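6'''-hydroxyparomomycin C oxidase (Microbacterium trichothecenolyticum, PDB 7DVE) oxidises the C3 hydroxyl of the sugar in C-glycosides such as isoorientin and mangiferin, using FAD and passing the electrons to oxygen to give hydrogen peroxide. Local coordinates at residues L236-L241 and Y393-M398. Numbering follows the deposited sequence.
Sequences LVTRVL and YGMPAM. With FAD (flavin-adenine dinucleotide), chain C.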
loop_
_atom_site.group_PDB
_atom_site.type_symbol
_atom_site.label_atom_id
_atom_site.label_comp_id
_atom_site.label_asym_id
_atom_site.label_seq_id
_atom_site.Cartn_x
_atom_site.Cartn_y
_atom_site.Cartn_z
ATOM N N LEU A 236 18.186 -9.565 3.753
ATOM C CA LEU A 236 17.323 -9.463 4.918
ATOM C C LEU A 236 17.974 -8.606 5.992
ATOM O O LEU A 236 19.106 -8.866 6.402
ATOM C CB LEU A 236 17.011 -10.848 5.480
ATOM C CG LEU A 236 16.301 -10.879 6.836
ATOM C CD1 LEU A 236 14.872 -10.346 6.731
ATOM C CD2 LEU A 236 16.312 -12.290 7.398
ATOM N N VAL A 237 17.262 -7.586 6.440
ATOM C CA VAL A 237 17.695 -6.781 7.573
ATOM C C VAL A 237 17.136 -7.432 8.833
ATOM O O VAL A 237 15.914 -7.533 8.999
ATOM C CB VAL A 237 17.235 -5.320 7.436
ATOM C CG1 VAL A 237 17.606 -4.502 8.675
ATOM C CG2 VAL A 237 17.856 -4.687 6.199
ATOM N N THR A 238 18.032 -7.898 9.710
ATOM C CA THR A 238 17.632 -8.545 10.952
ATOM C C THR A 238 17.671 -7.609 12.152
ATOM O O THR A 238 17.046 -7.915 13.173
ATOM C CB THR A 238 18.524 -9.756 11.237
ATOM O OG1 THR A 238 19.894 -9.352 11.200
ATOM C CG2 THR A 238 18.317 -10.820 10.192
ATOM N N ARG A 239 18.353 -6.467 12.046
ATOM C CA ARG A 239 18.527 -5.592 13.196
ATOM C C ARG A 239 18.845 -4.174 12.736
ATOM O O ARG A 239 19.609 -3.975 11.788
ATOM C CB ARG A 239 19.648 -6.112 14.099
ATOM C CG ARG A 239 19.504 -5.736 15.551
ATOM C CD ARG A 239 20.728 -6.179 16.382
ATOM N NE ARG A 239 21.312 -7.424 15.892
ATOM C CZ ARG A 239 22.585 -7.772 16.041
ATOM N NH1 ARG A 239 23.450 -6.987 16.666
ATOM N NH2 ARG A 239 22.998 -8.946 15.562
ATOM N N VAL A 240 18.260 -3.199 13.423
ATOM C CA VAL A 240 18.717 -1.817 13.355
ATOM C C VAL A 240 19.787 -1.626 14.423
ATOM O O VAL A 240 19.514 -1.765 15.621
ATOM C CB VAL A 240 17.561 -0.830 13.562
ATOM C CG1 VAL A 240 18.096 0.608 13.574
ATOM C CG2 VAL A 240 16.488 -1.019 12.482
ATOM N N LEU A 241 21.011 -1.325 13.987
ATOM C CA LEU A 241 22.099 -1.061 14.919
ATOM C C LEU A 241 21.903 0.310 15.542
ATOM O O LEU A 241 21.876 1.326 14.834
ATOM C CB LEU A 241 23.447 -1.129 14.204
ATOM C CG LEU A 241 23.894 -2.506 13.707
ATOM C CD1 LEU A 241 25.079 -2.382 12.759
ATOM C CD2 LEU A 241 24.235 -3.406 14.887
ATOM N N TYR A 393 11.665 -16.240 7.879
ATOM C CA TYR A 393 12.884 -15.442 7.784
ATOM C C TYR A 393 13.711 -15.439 9.074
ATOM O O TYR A 393 14.790 -14.825 9.110
ATOM C CB TYR A 393 12.524 -13.998 7.405
ATOM C CG TYR A 393 11.893 -13.842 6.033
ATOM C CD1 TYR A 393 12.665 -13.913 4.888
ATOM C CD2 TYR A 393 10.531 -13.619 5.887
ATOM C CE1 TYR A 393 12.101 -13.769 3.636
ATOM C CE2 TYR A 393 9.958 -13.469 4.634
ATOM C CZ TYR A 393 10.752 -13.540 3.513
ATOM O OH TYR A 393 10.222 -13.392 2.251
ATOM N N GLY A 394 13.237 -16.095 10.133
ATOM C CA GLY A 394 13.931 -16.067 11.408
ATOM C C GLY A 394 13.756 -14.807 12.223
ATOM O O GLY A 394 14.536 -14.578 13.155
ATOM N N MET A 395 12.842 -14.042 11.927
ATOM C CA MET A 395 12.366 -12.826 12.561
ATOM C C MET A 395 11.298 -13.185 13.579
ATOM O O MET A 395 10.613 -14.198 13.419
ATOM C CB MET A 395 11.796 -11.872 11.508
ATOM C CG MET A 395 12.841 -11.206 10.612
ATOM S SD MET A 395 14.328 -10.605 11.452
ATOM C CE MET A 395 13.790 -8.990 12.005
ATOM N N PRO A 396 11.153 -12.397 14.645
ATOM C CA PRO A 396 10.250 -12.804 15.732
ATOM C C PRO A 396 8.829 -12.976 15.227
ATOM O O PRO A 396 8.290 -12.108 14.529
ATOM C CB PRO A 396 10.361 -11.668 16.755
ATOM C CG PRO A 396 11.562 -10.889 16.389
ATOM C CD PRO A 396 12.058 -11.304 15.035
ATOM N N ALA A 397 8.238 -14.126 15.553
ATOM C CA ALA A 397 6.940 -14.479 15.003
ATOM C C ALA A 397 5.865 -13.543 15.537
ATOM O O ALA A 397 5.936 -13.072 16.670
ATOM C CB ALA A 397 6.591 -15.934 15.315
ATOM N N MET A 398 4.877 -13.256 14.688
ATOM C CA MET A 398 3.778 -12.349 14.991
ATOM C C MET A 398 2.566 -13.078 15.545
ATOM O O MET A 398 2.231 -14.195 15.134
ATOM C CB MET A 398 3.326 -11.540 13.761
ATOM C CG MET A 398 4.392 -11.126 12.776
ATOM S SD MET A 398 3.653 -10.375 11.303
ATOM C CE MET A 398 5.001 -9.281 10.819
HETATM P PA FAD C . 5.289 -2.845 0.751
HETATM O O1A FAD C . 4.883 -4.099 1.432
HETATM O O2A FAD C . 4.606 -2.459 -0.505
HETATM O O5B FAD C . 6.875 -3.050 0.543
HETATM C C5B FAD C . 7.692 -3.355 1.677
HETATM C C4B FAD C . 8.911 -4.125 1.238
HETATM O O4B FAD C . 9.704 -4.318 2.446
HETATM C C3B FAD C . 8.531 -5.542 0.761
HETATM O O3B FAD C . 9.119 -5.751 -0.538
HETATM C C2B FAD C . 9.222 -6.416 1.818
HETATM O O2B FAD C . 9.747 -7.621 1.255
HETATM C C1B FAD C . 10.385 -5.550 2.260
HETATM N N9A FAD C . 10.917 -6.005 3.595
HETATM C C8A FAD C . 10.107 -6.184 4.652
HETATM N N7A FAD C . 10.850 -6.575 5.694
HETATM C C5A FAD C . 12.121 -6.649 5.293
HETATM C C6A FAD C . 13.240 -6.973 5.957
HETATM N N6A FAD C . 13.090 -7.297 7.241
HETATM N N1A FAD C . 14.453 -6.972 5.371
HETATM C C2A FAD C . 14.528 -6.620 4.022
HETATM N N3A FAD C . 13.343 -6.270 3.347
HETATM C C4A FAD C . 12.166 -6.291 3.995
HETATM N N1 FAD C . -3.047 0.145 -2.295
HETATM C C2 FAD C . -3.638 1.333 -2.690
HETATM O O2 FAD C . -3.306 2.360 -2.110
HETATM N N3 FAD C . -4.596 1.340 -3.716
HETATM C C4 FAD C . -4.924 0.138 -4.383
HETATM O O4 FAD C . -5.751 0.161 -5.301
HETATM C C4X FAD C . -4.320 -1.045 -3.973
HETATM N N5 FAD C . -4.631 -2.243 -4.529
HETATM C C5X FAD C . -3.913 -3.353 -4.190
HETATM C C6 FAD C . -4.119 -4.576 -4.855
HETATM C C7 FAD C . -3.364 -5.708 -4.570
HETATM C C7M FAD C . -3.610 -7.037 -5.328
HETATM C C8 FAD C . -2.374 -5.636 -3.589
HETATM C C8M FAD C . -1.532 -6.883 -3.260
HETATM C C9 FAD C . -2.165 -4.425 -2.913
HETATM C C9A FAD C . -2.932 -3.281 -3.200
HETATM N N10 FAD C . -2.746 -2.116 -2.539
HETATM C C10 FAD C . -3.385 -1.013 -2.934
HETATM C "C1'" FAD C . -1.819 -1.983 -1.380
HETATM C "C2'" FAD C . -0.429 -1.428 -1.715
HETATM O "O2'" FAD C . 0.264 -2.397 -2.518
HETATM C "C3'" FAD C . 0.353 -1.085 -0.403
HETATM O "O3'" FAD C . -0.359 -0.086 0.342
HETATM C "C4'" FAD C . 1.726 -0.487 -0.713
HETATM O "O4'" FAD C . 2.473 -1.398 -1.505
HETATM C "C5'" FAD C . 2.505 -0.211 0.602
HETATM O "O5'" FAD C . 3.872 0.142 0.311
HETATM P P FAD C . 5.090 -0.045 1.360
HETATM O O1P FAD C . 6.417 0.168 0.720
HETATM O O2P FAD C . 4.714 0.767 2.536
HETATM O O3P FAD C . 5.176 -1.608 1.771
#
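L236 meets Y393, and T238 meets M395, in a contact made by van der Waals touch alone, and it illustrates how a flavoenzyme can read adenine with backbone while an apolar side chain packs against it. Strand 235-243, an outer strand of a three-stranded antiparallel sheet, here meets the loop leading into strand 396-401, at the adenine end of the FAD site of this GMC oxidoreductase.

The two methyls of L236 divide the work. CD2 lies 3.4 Å from the carbonyl O of Y393 and 4.2 Å from its CB, whereas CD1 lies over the adenine face at its N1A/N6A side, 3.6 Å from FAD N6A, and loosely approaches CG of M395. With CG anti to the backbone N (chi1 170°), the two methyls part between the Y393 carbonyl and the adenine. M395 is bent at chi2 and chi3, which curls its thioether back to the strand: SD sits 3.9 Å from CA of T238, and CE ends 3.6 Å from T238 O.

The polar bonds go to the cofactor instead. V237 N donates to FAD N1A over 3.1 Å, nearly straight at 170°, and FAD N6A returns a weak bond to V237 O. Y393 turns its hydroxyl to S119.

With an alanine in place of L236, the adenine face and the Y393 carbonyl would probably lose their shared methyl-bearing neighbour. Because V237 offers a donor and an acceptor from one residue, the base is recognised by its hydrogen-bonding pattern, while the leucine lays a methyl against it and the methionine packs against the strand backbone that carries the pairing groups.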